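Group II chitinase (Ostrinia furnacalis, PDB 6JAV) probably hydrolyses chitin internally as an endochitinase, the chain here being catalytic domain 1, a family 18 glycoside hydrolase unit of a much longer protein. Local coordinates at residues 97-102 with 139-144; 106-111 with 153-158; 129-134 with 177-182; 181-186 with 235-240. All coordinates share one frame; numbering follows the deposited sequence.

How the contacts relate
All four contacts lie in the TIM barrel of this family 18 catalytic domain and tie together helices and loops outside its strands. Contact 1 joins the end of helix 93-98 and the loop leading into helix 101-118 to the start of helix 143-159; contact 2 packs the two long helices on each other farther along. Their centres are 16 Å apart and Leu97 packs on Phe107. Contact 3 is 11 Å from contact 1, centre to centre, and Asp144 reaches across to Lys131 and Trp133. Contacts 3 and 4 share Tyr181 and Asp182, with a salt bridge from Asp178 to Lys237. Along the chain contacts 1, 2 and 3 interleave, whereas contact 4 opens where contact 3 ends.

Contact 1: 97-102 with 139-144; sequences LVNDPA and KGPDSD
Near the N-terminal ends of two neighbouring outer helices of the TIM barrel, 101-118 and 143-159, the amide of Asn99 bridges Ser143 and Asp144. Both ends of the amide are used. Ser143 OG donates to Asn99 OD1 at 2.7 Å, its oxygen standing 29° out of the carbonyl plane. The other end, Asn99 ND2, gives a hydrogen bond of 2.9 Å to Asp144 OD1; the acceptor lies in the amide plane and is met nearly along its C-O axis, but the N-H...O angle of 136° shows a bent bond. Asp144 starts out from a CB turned the other way, and chi1 of -82°, with CG beside the backbone N, swings the carboxylate back toward Asn99. Around this polar link sit two apolar groups: Val98 CG2, 4.2 Å from Asp144 OD1, and Pro141 CG, 4.1 Å from Asn99 ND2. Ser95 adds its hydroxyl to Asp144 OD1 and its carbonyl to Asn99 ND2, while Asp144 OD2 takes Lys131 N and Trp133 NE1. With four donors on one buried carboxylate, Asp144 is probably charged, and the donor-acceptor pairing fixes which way round the Asn99 amide sits.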
loop_
_atom_site.group_PDB
_atom_site.type_symbol
_atom_site.label_atom_id
_atom_site.label_comp_id
_atom_site.label_asym_id
_atom_site.label_seq_id
_atom_site.Cartn_x
_atom_site.Cartn_y
_atom_site.Cartn_z
ATOM N N LEU A 97 -0.098 -21.913 7.998
ATOM C CA LEU A 97 -0.692 -22.304 6.725
ATOM C C LEU A 97 0.384 -22.698 5.718
ATOM O O LEU A 97 0.339 -23.795 5.139
ATOM C CB LEU A 97 -1.528 -21.140 6.187
ATOM C CG LEU A 97 -2.007 -21.299 4.739
ATOM C CD1 LEU A 97 -2.958 -22.502 4.566
ATOM C CD2 LEU A 97 -2.704 -20.014 4.250
ATOM N N VAL A 98 1.345 -21.801 5.465
ATOM C CA VAL A 98 2.241 -22.022 4.325
ATOM C C VAL A 98 3.217 -23.156 4.581
ATOM O O VAL A 98 3.790 -23.690 3.625
ATOM C CB VAL A 98 2.983 -20.754 3.848
ATOM C CG1 VAL A 98 1.974 -19.640 3.497
ATOM C CG2 VAL A 98 3.996 -20.277 4.883
ATOM N N ASN A 99 3.453 -23.518 5.834
ATOM C CA ASN A 99 4.374 -24.609 6.161
ATOM C C ASN A 99 3.696 -25.983 6.166
ATOM O O ASN A 99 4.349 -26.977 6.507
ATOM C CB ASN A 99 5.063 -24.331 7.495
ATOM C CG ASN A 99 6.196 -23.356 7.358
ATOM O OD1 ASN A 99 7.302 -23.733 6.928
ATOM N ND2 ASN A 99 5.942 -22.090 7.700
ATOM N N ASP A 100 2.423 -26.065 5.789
ATOM C CA ASP A 100 1.619 -27.294 5.859
ATOM C C ASP A 100 1.029 -27.573 4.478
ATOM O O ASP A 100 0.037 -26.936 4.077
ATOM C CB ASP A 100 0.533 -27.066 6.915
ATOM C CG ASP A 100 -0.385 -28.259 7.137
ATOM O OD1 ASP A 100 -0.441 -29.172 6.293
ATOM O OD2 ASP A 100 -1.109 -28.240 8.167
ATOM N N PRO A 101 1.626 -28.490 3.693
ATOM C CA PRO A 101 1.099 -28.722 2.335
ATOM C C PRO A 101 -0.379 -29.088 2.285
ATOM O O PRO A 101 -1.093 -28.656 1.369
ATOM C CB PRO A 101 2.006 -29.843 1.788
ATOM C CG PRO A 101 3.292 -29.691 2.561
ATOM C CD PRO A 101 2.866 -29.251 3.956
ATOM N N ALA A 102 -0.865 -29.909 3.227
ATOM C CA ALA A 102 -2.277 -30.274 3.224
ATOM C C ALA A 102 -3.160 -29.057 3.489
ATOM O O ALA A 102 -4.237 -28.923 2.890
ATOM C CB ALA A 102 -2.553 -31.371 4.257
ATOM N N LYS A 139 10.833 -13.623 14.386
ATOM C CA LYS A 139 9.627 -14.342 14.775
ATOM C C LYS A 139 9.396 -15.623 13.977
ATOM O O LYS A 139 8.970 -16.635 14.542
ATOM C CB LYS A 139 8.414 -13.414 14.677
ATOM C CG LYS A 139 8.402 -12.304 15.704
ATOM C CD LYS A 139 8.092 -12.865 17.083
ATOM C CE LYS A 139 8.237 -11.790 18.161
ATOM N NZ LYS A 139 9.609 -11.774 18.744
ATOM N N GLY A 140 9.611 -15.600 12.661
ATOM C CA GLY A 140 9.183 -16.692 11.828
ATOM C C GLY A 140 10.340 -17.553 11.374
ATOM O O GLY A 140 11.505 -17.132 11.389
ATOM N N PRO A 141 10.032 -18.767 10.928
ATOM C CA PRO A 141 11.070 -19.650 10.395
ATOM C C PRO A 141 11.440 -19.275 8.972
ATOM O O PRO A 141 10.621 -18.790 8.189
ATOM C CB PRO A 141 10.380 -21.020 10.399
ATOM C CG PRO A 141 8.906 -20.692 10.141
ATOM C CD PRO A 141 8.692 -19.385 10.879
ATOM N N ASP A 142 12.693 -19.567 8.613
ATOM C CA ASP A 142 13.141 -19.401 7.236
ATOM C C ASP A 142 12.259 -20.150 6.234
ATOM O O ASP A 142 12.082 -19.689 5.100
ATOM C CB ASP A 142 14.591 -19.903 7.163
ATOM C CG ASP A 142 15.137 -19.945 5.765
ATOM O OD1 ASP A 142 15.674 -18.912 5.313
ATOM O OD2 ASP A 142 15.041 -21.011 5.106
ATOM N N SER A 143 11.664 -21.278 6.636
ATOM C CA SER A 143 10.806 -22.042 5.735
ATOM C C SER A 143 9.533 -21.294 5.322
ATOM O O SER A 143 8.845 -21.762 4.405
ATOM C CB SER A 143 10.439 -23.384 6.372
ATOM O OG SER A 143 9.815 -23.192 7.630
ATOM N N ASP A 144 9.229 -20.156 5.960
ATOM C CA ASP A 144 8.158 -19.294 5.439
ATOM C C ASP A 144 8.428 -18.885 4.000
ATOM O O ASP A 144 7.481 -18.708 3.222
ATOM C CB ASP A 144 8.032 -18.020 6.283
ATOM C CG ASP A 144 7.221 -18.203 7.534
ATOM O OD1 ASP A 144 6.770 -19.320 7.830
ATOM O OD2 ASP A 144 7.052 -17.201 8.264
#

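Contact 2: 106-111 with 153-158; sequences KFVQHA and HELSAV
Val108 of helix 101-118 points its CB at helix 143-159 and fits between Glu154, Leu155 and Val158. With chi1 at 164°, CG1 lies anti to the backbone N and heads for the far helix, where it touches the backbone at Glu154 O, 3.6 Å away, and the methyl Val158 CG2 at 3.7 Å. The other branch, CG2, leans on Leu155 CD2 at 3.9 Å and on Glu154 CB at 4.0 Å. That leaves both methyls of Val108 engaged. On the inner side Phe107 CE2 reaches the same leucine methyl, Leu155 CD2, at 4.1 Å; Ala111 CB of its own helix lies over one face of the phenyl ring. On the outer side Gln109 folds back at chi2, -58°, and lays NE2 against Val158 CG2 at 3.6 Å, so an exposed polar chain borders the valines. Glu154 turns its carboxylate to Arg104 in a salt bridge, and Leu155 also rests on Leu123 and Leu125 of strand 122-126. The two segment axes run in the same general sense, 9.6 Å apart and crossing at -36°: neighbouring helices of the outer ring of a TIM barrel, packed side by side outside the strands.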
loop_
_atom_site.group_PDB
_atom_site.type_symbol
_atom_site.label_atom_id
_atom_site.label_comp_id
_atom_site.label_asym_id
_atom_site.label_seq_id
_atom_site.Cartn_x
_atom_site.Cartn_y
_atom_site.Cartn_z
ATOM N N LYS A 106 -6.054 -27.405 0.825
ATOM C CA LYS A 106 -7.432 -27.078 1.169
ATOM C C LYS A 106 -7.715 -25.592 0.953
ATOM O O LYS A 106 -8.743 -25.211 0.370
ATOM C CB LYS A 106 -7.670 -27.464 2.624
ATOM C CG LYS A 106 -9.120 -27.230 3.076
ATOM C CD LYS A 106 -9.349 -27.736 4.505
ATOM C CE LYS A 106 -9.242 -26.596 5.520
ATOM N NZ LYS A 106 -9.710 -26.922 6.914
ATOM N N PHE A 107 -6.796 -24.739 1.412
ATOM C CA PHE A 107 -6.974 -23.298 1.290
ATOM C C PHE A 107 -7.169 -22.881 -0.159
ATOM O O PHE A 107 -8.032 -22.046 -0.470
ATOM C CB PHE A 107 -5.754 -22.593 1.888
ATOM C CG PHE A 107 -5.711 -21.123 1.579
ATOM C CD1 PHE A 107 -6.331 -20.202 2.413
ATOM C CD2 PHE A 107 -5.051 -20.658 0.442
ATOM C CE1 PHE A 107 -6.294 -18.825 2.105
ATOM C CE2 PHE A 107 -5.031 -19.295 0.127
ATOM C CZ PHE A 107 -5.647 -18.390 0.971
ATOM N N VAL A 108 -6.366 -23.438 -1.069
ATOM C CA VAL A 108 -6.359 -22.952 -2.446
ATOM C C VAL A 108 -7.702 -23.196 -3.125
ATOM O O VAL A 108 -8.242 -22.314 -3.802
ATOM C CB VAL A 108 -5.179 -23.580 -3.213
ATOM C CG1 VAL A 108 -5.365 -23.427 -4.712
ATOM C CG2 VAL A 108 -3.838 -22.974 -2.740
ATOM N N GLN A 109 -8.258 -24.406 -2.980
ATOM C CA GLN A 109 -9.501 -24.680 -3.692
ATOM C C GLN A 109 -10.643 -23.848 -3.132
ATOM O O GLN A 109 -11.499 -23.361 -3.886
ATOM C CB GLN A 109 -9.854 -26.168 -3.608
ATOM C CG GLN A 109 -8.809 -27.104 -4.234
ATOM C CD GLN A 109 -8.541 -26.819 -5.699
ATOM O OE1 GLN A 109 -9.441 -26.430 -6.453
ATOM N NE2 GLN A 109 -7.298 -27.012 -6.109
ATOM N N HIS A 110 -10.667 -23.666 -1.810
ATOM C CA HIS A 110 -11.717 -22.844 -1.222
ATOM C C HIS A 110 -11.557 -21.379 -1.628
ATOM O O HIS A 110 -12.553 -20.690 -1.876
ATOM C CB HIS A 110 -11.702 -22.998 0.288
ATOM C CG HIS A 110 -12.615 -22.039 0.981
ATOM N ND1 HIS A 110 -12.265 -20.726 1.228
ATOM C CD2 HIS A 110 -13.880 -22.189 1.447
ATOM C CE1 HIS A 110 -13.267 -20.117 1.838
ATOM N NE2 HIS A 110 -14.262 -20.979 1.971
ATOM N N ALA A 111 -10.314 -20.885 -1.685
ATOM C CA ALA A 111 -10.090 -19.476 -2.021
ATOM C C ALA A 111 -10.594 -19.161 -3.420
ATOM O O ALA A 111 -11.241 -18.127 -3.633
ATOM C CB ALA A 111 -8.603 -19.125 -1.881
ATOM N N HIS A 153 2.695 -20.701 -6.053
ATOM C CA HIS A 153 2.598 -21.629 -7.169
ATOM C C HIS A 153 1.241 -22.330 -7.190
ATOM O O HIS A 153 0.597 -22.436 -8.244
ATOM C CB HIS A 153 3.703 -22.671 -7.114
ATOM C CG HIS A 153 3.412 -23.777 -8.072
ATOM N ND1 HIS A 153 3.060 -25.045 -7.663
ATOM C CD2 HIS A 153 3.243 -23.750 -9.417
ATOM C CE1 HIS A 153 2.754 -25.772 -8.728
ATOM N NE2 HIS A 153 2.874 -25.012 -9.804
ATOM N N GLU A 154 0.788 -22.806 -6.028
ATOM C CA GLU A 154 -0.445 -23.589 -5.992
ATOM C C GLU A 154 -1.656 -22.727 -6.312
ATOM O O GLU A 154 -2.597 -23.184 -6.984
ATOM C CB GLU A 154 -0.563 -24.287 -4.638
ATOM C CG GLU A 154 0.547 -25.355 -4.508
ATOM C CD GLU A 154 1.018 -25.650 -3.104
ATOM O OE1 GLU A 154 0.289 -25.339 -2.135
ATOM O OE2 GLU A 154 2.135 -26.217 -2.977
ATOM N N LEU A 155 -1.639 -21.466 -5.869
ATOM C CA LEU A 155 -2.705 -20.544 -6.272
ATOM C C LEU A 155 -2.649 -20.259 -7.767
ATOM O O LEU A 155 -3.684 -20.254 -8.443
ATOM C CB LEU A 155 -2.577 -19.233 -5.493
ATOM C CG LEU A 155 -3.031 -19.293 -4.038
ATOM C CD1 LEU A 155 -2.530 -18.070 -3.265
ATOM C CD2 LEU A 155 -4.567 -19.391 -3.950
ATOM N N SER A 156 -1.454 -19.953 -8.284
ATOM C CA SER A 156 -1.304 -19.687 -9.715
ATOM C C SER A 156 -1.841 -20.849 -10.546
ATOM O O SER A 156 -2.530 -20.646 -11.559
ATOM C CB SER A 156 0.160 -19.452 -10.023
ATOM O OG SER A 156 0.293 -19.147 -11.411
ATOM N N ALA A 157 -1.567 -22.074 -10.112
ATOM C CA ALA A 157 -1.947 -23.245 -10.897
ATOM C C ALA A 157 -3.455 -23.397 -11.020
ATOM O O ALA A 157 -3.933 -23.986 -11.999
ATOM C CB ALA A 157 -1.319 -24.493 -10.263
ATOM N N VAL A 158 -4.220 -22.884 -10.060
ATOM C CA VAL A 158 -5.675 -22.897 -10.151
ATOM C C VAL A 158 -6.222 -21.619 -10.778
ATOM O O VAL A 158 -7.169 -21.660 -11.570
ATOM C CB VAL A 158 -6.293 -23.160 -8.771
ATOM C CG1 VAL A 158 -7.809 -23.130 -8.878
ATOM C CG2 VAL A 158 -5.817 -24.507 -8.220
#

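Contact 3: 129-134 with 177-182; sequences YPKCWQ and IDAGYD
Pro130 and Gly180 bring their backbones to a CA-to-CA distance of 4.7 Å, where the loop entered through a cis peptide before Tyr129 passes the last turn of helix 174-180. Gly180 CA makes a C-H...O contact of 3.4 Å with Pro130 O, an approach that depends on the bare glycine. In return Pro130 CB sits 3.4 Å from Gly180 O, and its CD lies 4.0 Å from Tyr181 CE1. The hydroxyl of Tyr181 comes up obliquely to the ring of Tyr129, with OH 3.2 Å from CD1, and is hydrogen-bonded to the backbone N of Ser171. This loop follows TIM-barrel strand 122-126, along which runs the DxxDxDxE signature of family 18, ending just before Tyr129, and the Tyr129 side chain is about 6 Å from the bound inhibitor at the nearest atoms. At the outer end of the contact Ala179 CB meets Cys132 SG at 3.7 Å; that sulfur is in the disulfide to Cys137, which ties the loop back on itself. Lys131 bends at chi2, -83°, so that CD passes 4.0 Å from Ala179 CB before the chain leads off, its NZ ending on the carbonyl oxygens of Cys137 and Gly140.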
loop_
_atom_site.group_PDB
_atom_site.type_symbol
_atom_site.label_atom_id
_atom_site.label_comp_id
_atom_site.label_asym_id
_atom_site.label_seq_id
_atom_site.Cartn_x
_atom_site.Cartn_y
_atom_site.Cartn_z
ATOM N N TYR A 129 4.891 -10.133 7.257
ATOM C CA TYR A 129 5.505 -10.570 5.998
ATOM C C TYR A 129 5.969 -12.007 6.242
ATOM O O TYR A 129 6.139 -12.401 7.402
ATOM C CB TYR A 129 6.759 -9.721 5.682
ATOM C CG TYR A 129 6.412 -8.279 5.419
ATOM C CD1 TYR A 129 5.886 -7.892 4.183
ATOM C CD2 TYR A 129 6.518 -7.339 6.424
ATOM C CE1 TYR A 129 5.507 -6.599 3.943
ATOM C CE2 TYR A 129 6.145 -6.009 6.192
ATOM C CZ TYR A 129 5.665 -5.661 4.934
ATOM O OH TYR A 129 5.281 -4.365 4.654
ATOM N N PRO A 130 6.170 -12.787 5.180
ATOM C CA PRO A 130 6.777 -14.116 5.354
ATOM C C PRO A 130 8.086 -13.967 6.115
ATOM O O PRO A 130 8.869 -13.049 5.834
ATOM C CB PRO A 130 7.024 -14.590 3.910
ATOM C CG PRO A 130 6.067 -13.796 3.059
ATOM C CD PRO A 130 5.928 -12.449 3.761
ATOM N N LYS A 131 8.296 -14.841 7.116
ATOM C CA LYS A 131 9.479 -14.864 7.990
ATOM C C LYS A 131 9.473 -13.706 8.988
ATOM O O LYS A 131 9.487 -13.912 10.208
ATOM C CB LYS A 131 10.765 -14.863 7.162
ATOM C CG LYS A 131 11.879 -15.738 7.700
ATOM C CD LYS A 131 12.663 -15.042 8.751
ATOM C CE LYS A 131 13.814 -15.949 9.236
ATOM N NZ LYS A 131 14.150 -15.673 10.644
ATOM N N CYS A 132 9.432 -12.471 8.473
ATOM C CA CYS A 132 9.477 -11.284 9.322
ATOM C C CYS A 132 8.062 -10.812 9.647
ATOM O O CYS A 132 7.557 -9.824 9.089
ATOM C CB CYS A 132 10.275 -10.196 8.629
ATOM S SG CYS A 132 11.875 -10.806 8.008
ATOM N N TRP A 133 7.422 -11.529 10.583
ATOM C CA TRP A 133 6.039 -11.244 10.950
ATOM C C TRP A 133 5.966 -9.845 11.529
ATOM O O TRP A 133 6.666 -9.531 12.496
ATOM C CB TRP A 133 5.530 -12.245 11.984
ATOM C CG TRP A 133 5.688 -13.696 11.611
ATOM C CD1 TRP A 133 5.985 -14.228 10.385
ATOM C CD2 TRP A 133 5.549 -14.791 12.504
ATOM N NE1 TRP A 133 6.034 -15.615 10.471
ATOM C CE2 TRP A 133 5.782 -15.975 11.771
ATOM C CE3 TRP A 133 5.249 -14.887 13.872
ATOM C CZ2 TRP A 133 5.728 -17.240 12.360
ATOM C CZ3 TRP A 133 5.196 -16.138 14.449
ATOM C CH2 TRP A 133 5.427 -17.299 13.701
ATOM N N GLN A 134 5.140 -8.988 10.923
ATOM C CA GLN A 134 5.105 -7.567 11.302
ATOM C C GLN A 134 6.511 -6.960 11.419
ATOM O O GLN A 134 6.818 -6.216 12.361
ATOM C CB GLN A 134 4.250 -7.329 12.549
ATOM C CG GLN A 134 2.744 -7.494 12.240
ATOM C CD GLN A 134 1.855 -7.098 13.403
ATOM O OE1 GLN A 134 2.298 -7.059 14.565
ATOM N NE2 GLN A 134 0.589 -6.797 13.108
ATOM N N ILE A 177 12.933 -8.457 2.379
ATOM C CA ILE A 177 12.952 -9.031 1.043
ATOM C C ILE A 177 13.853 -10.260 1.021
ATOM O O ILE A 177 13.485 -11.320 0.500
ATOM C CB ILE A 177 13.407 -7.972 0.020
ATOM C CG1 ILE A 177 12.400 -6.794 -0.089
ATOM C CG2 ILE A 177 13.623 -8.605 -1.350
ATOM C CD1 ILE A 177 13.049 -5.545 -0.718
ATOM N N ASP A 178 15.059 -10.114 1.584
ATOM C CA ASP A 178 16.021 -11.211 1.582
ATOM C C ASP A 178 15.488 -12.414 2.354
ATOM O O ASP A 178 15.713 -13.566 1.953
ATOM C CB ASP A 178 17.323 -10.738 2.226
ATOM C CG ASP A 178 18.159 -9.832 1.322
ATOM O OD1 ASP A 178 17.897 -9.756 0.090
ATOM O OD2 ASP A 178 19.131 -9.226 1.873
ATOM N N ALA A 179 14.787 -12.173 3.466
ATOM C CA ALA A 179 14.361 -13.260 4.339
ATOM C C ALA A 179 13.084 -13.938 3.877
ATOM O O ALA A 179 12.930 -15.146 4.089
ATOM C CB ALA A 179 14.127 -12.752 5.761
ATOM N N GLY A 180 12.162 -13.208 3.252
ATOM C CA GLY A 180 10.823 -13.733 3.083
ATOM C C GLY A 180 10.448 -14.136 1.679
ATOM O O GLY A 180 9.473 -14.867 1.514
ATOM N N TYR A 181 11.165 -13.658 0.651
ATOM C CA TYR A 181 10.680 -13.792 -0.712
ATOM C C TYR A 181 11.637 -14.583 -1.587
ATOM O O TYR A 181 12.804 -14.206 -1.725
ATOM C CB TYR A 181 10.459 -12.420 -1.346
ATOM C CG TYR A 181 9.435 -11.573 -0.622
ATOM C CD1 TYR A 181 8.117 -11.992 -0.451
ATOM C CD2 TYR A 181 9.777 -10.319 -0.177
ATOM C CE1 TYR A 181 7.180 -11.176 0.214
ATOM C CE2 TYR A 181 8.871 -9.515 0.480
ATOM C CZ TYR A 181 7.577 -9.950 0.673
ATOM O OH TYR A 181 6.714 -9.085 1.331
ATOM N N ASP A 182 11.110 -15.612 -2.247
ATOM C CA ASP A 182 11.819 -16.279 -3.343
ATOM C C ASP A 182 11.465 -15.455 -4.573
ATOM O O ASP A 182 10.458 -15.703 -5.243
ATOM C CB ASP A 182 11.359 -17.727 -3.468
ATOM C CG ASP A 182 12.153 -18.514 -4.498
ATOM O OD1 ASP A 182 12.694 -17.909 -5.456
ATOM O OD2 ASP A 182 12.209 -19.756 -4.353
#

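Contact 4: 181-186 with 235-240; sequences YDVPVL and MEKGTP
Val183 is the tight spot, pressed into the turn that follows helix 227-236. Its CG1 methyl, set anti to the backbone N, meets three groups: Thr239 OG1 at 3.2 Å, Lys237 O at 3.5 Å and Lys237 CB at 3.7 Å. The valine crosses both the lysine and the threonine side chains at about a right angle. Thr239 OG1 touches the methyl only by packing; its polar partner is the carbonyl oxygen of Trp234, in the last turn of helix 227-236. The turn itself is a Schellman motif. Gly238, at a phi of 122°, is the first residue to leave helical geometry; of the bonds back into the last turn, Gly238 N to Met235 O measures 3.0 Å. This turn lies beside the first turn of helix 183-189, for which Asp182 holds the N-cap position. Both helices belong to the connections between barrel strands, the one leading into strand 244-257 and the other into strand 192-195; the buried side chain of Leu186 lies on Phe148 and Val152 of helix 143-159. Where Pro184 and Gly238 face solvent the fit is slacker, and Pro184 merely rests CD against Lys237 O at 3.7 Å. The partly exposed lysine chain is held instead by polar bonds: bends at chi2, -82°, and chi3, -101°, carry its ammonium to the Tyr181 end of the contact. There a water bridges the segments, accepting from Lys237 NZ at 2.8 Å and lying 2.7 Å from Tyr181 O, while the same NZ forms a salt bridge with Asp178 on helix 174-180.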
loop_
_atom_site.group_PDB
_atom_site.type_symbol
_atom_site.label_atom_id
_atom_site.label_comp_id
_atom_site.label_asym_id
_atom_site.label_seq_id
_atom_site.Cartn_x
_atom_site.Cartn_y
_atom_site.Cartn_z
ATOM N N TYR A 181 11.165 -13.658 0.651
ATOM C CA TYR A 181 10.680 -13.792 -0.712
ATOM C C TYR A 181 11.637 -14.583 -1.587
ATOM O O TYR A 181 12.804 -14.206 -1.725
ATOM C CB TYR A 181 10.459 -12.420 -1.346
ATOM C CG TYR A 181 9.435 -11.573 -0.622
ATOM C CD1 TYR A 181 8.117 -11.992 -0.451
ATOM C CD2 TYR A 181 9.777 -10.319 -0.177
ATOM C CE1 TYR A 181 7.180 -11.176 0.214
ATOM C CE2 TYR A 181 8.871 -9.515 0.480
ATOM C CZ TYR A 181 7.577 -9.950 0.673
ATOM O OH TYR A 181 6.714 -9.085 1.331
ATOM N N ASP A 182 11.110 -15.612 -2.247
ATOM C CA ASP A 182 11.819 -16.279 -3.343
ATOM C C ASP A 182 11.465 -15.455 -4.573
ATOM O O ASP A 182 10.458 -15.703 -5.243
ATOM C CB ASP A 182 11.359 -17.727 -3.468
ATOM C CG ASP A 182 12.153 -18.514 -4.498
ATOM O OD1 ASP A 182 12.694 -17.909 -5.456
ATOM O OD2 ASP A 182 12.209 -19.756 -4.353
ATOM N N VAL A 183 12.285 -14.437 -4.841
ATOM C CA VAL A 183 11.910 -13.420 -5.828
ATOM C C VAL A 183 11.721 -14.000 -7.221
ATOM O O VAL A 183 10.735 -13.644 -7.885
ATOM C CB VAL A 183 12.875 -12.212 -5.758
ATOM C CG1 VAL A 183 12.543 -11.200 -6.863
ATOM C CG2 VAL A 183 12.770 -11.522 -4.405
ATOM N N PRO A 184 12.605 -14.862 -7.740
ATOM C CA PRO A 184 12.335 -15.405 -9.091
ATOM C C PRO A 184 11.011 -16.138 -9.211
ATOM O O PRO A 184 10.325 -16.008 -10.237
ATOM C CB PRO A 184 13.552 -16.316 -9.363
ATOM C CG PRO A 184 14.638 -15.676 -8.554
ATOM C CD PRO A 184 13.942 -15.241 -7.256
ATOM N N VAL A 185 10.603 -16.895 -8.188
ATOM C CA VAL A 185 9.341 -17.617 -8.281
ATOM C C VAL A 185 8.180 -16.642 -8.305
ATOM O O VAL A 185 7.264 -16.736 -9.145
ATOM C CB VAL A 185 9.206 -18.596 -7.104
ATOM C CG1 VAL A 185 7.777 -19.140 -7.053
ATOM C CG2 VAL A 185 10.218 -19.715 -7.247
ATOM N N LEU A 186 8.206 -15.673 -7.385
ATOM C CA LEU A 186 7.139 -14.688 -7.334
ATOM C C LEU A 186 7.085 -13.886 -8.622
ATOM O O LEU A 186 6.005 -13.638 -9.170
ATOM C CB LEU A 186 7.355 -13.737 -6.161
ATOM C CG LEU A 186 7.442 -14.379 -4.777
ATOM C CD1 LEU A 186 7.415 -13.281 -3.737
ATOM C CD2 LEU A 186 6.325 -15.359 -4.564
ATOM N N MET A 235 14.411 -5.556 -8.778
ATOM C CA MET A 235 14.861 -5.929 -10.120
ATOM C C MET A 235 16.157 -6.738 -10.070
ATOM O O MET A 235 16.287 -7.743 -10.787
ATOM C CB MET A 235 14.981 -4.690 -11.003
ATOM C CG MET A 235 13.592 -4.087 -11.279
ATOM S SD MET A 235 13.558 -2.907 -12.641
ATOM C CE MET A 235 14.480 -1.620 -11.870
ATOM N N GLU A 236 17.101 -6.335 -9.216
ATOM C CA GLU A 236 18.361 -7.081 -9.091
ATOM C C GLU A 236 18.101 -8.514 -8.637
ATOM O O GLU A 236 18.784 -9.456 -9.077
ATOM C CB GLU A 236 19.269 -6.350 -8.099
ATOM C CG GLU A 236 20.584 -7.053 -7.770
ATOM C CD GLU A 236 21.340 -6.383 -6.613
ATOM O OE1 GLU A 236 21.229 -5.147 -6.438
ATOM O OE2 GLU A 236 22.039 -7.101 -5.868
ATOM N N LYS A 237 17.090 -8.704 -7.783
ATOM C CA LYS A 237 16.747 -10.031 -7.284
ATOM C C LYS A 237 16.012 -10.891 -8.302
ATOM O O LYS A 237 15.741 -12.067 -8.010
ATOM C CB LYS A 237 15.918 -9.911 -5.989
ATOM C CG LYS A 237 16.698 -9.319 -4.821
ATOM C CD LYS A 237 17.534 -10.367 -4.134
ATOM C CE LYS A 237 16.864 -10.823 -2.872
ATOM N NZ LYS A 237 17.606 -11.948 -2.193
ATOM N N GLY A 238 15.650 -10.345 -9.466
ATOM C CA GLY A 238 15.049 -11.126 -10.538
ATOM C C GLY A 238 13.675 -10.672 -11.000
ATOM O O GLY A 238 13.021 -11.382 -11.775
ATOM N N THR A 239 13.211 -9.464 -10.569
ATOM C CA THR A 239 11.862 -9.083 -10.985
ATOM C C THR A 239 11.910 -8.266 -12.275
ATOM O O THR A 239 12.607 -7.243 -12.317
ATOM C CB THR A 239 11.207 -8.226 -9.907
ATOM O OG1 THR A 239 11.290 -8.914 -8.659
ATOM C CG2 THR A 239 9.731 -7.972 -10.211
ATOM N N PRO A 240 11.153 -8.640 -13.307
ATOM C CA PRO A 240 11.026 -7.769 -14.496
ATOM C C PRO A 240 10.377 -6.435 -14.152
ATOM O O PRO A 240 9.467 -6.365 -13.315
ATOM C CB PRO A 240 10.139 -8.575 -15.451
ATOM C CG PRO A 240 10.202 -10.027 -14.957
ATOM C CD PRO A 240 10.411 -9.912 -13.455
HETATM O O HOH W 1 15.189 -12.972 -1.302
#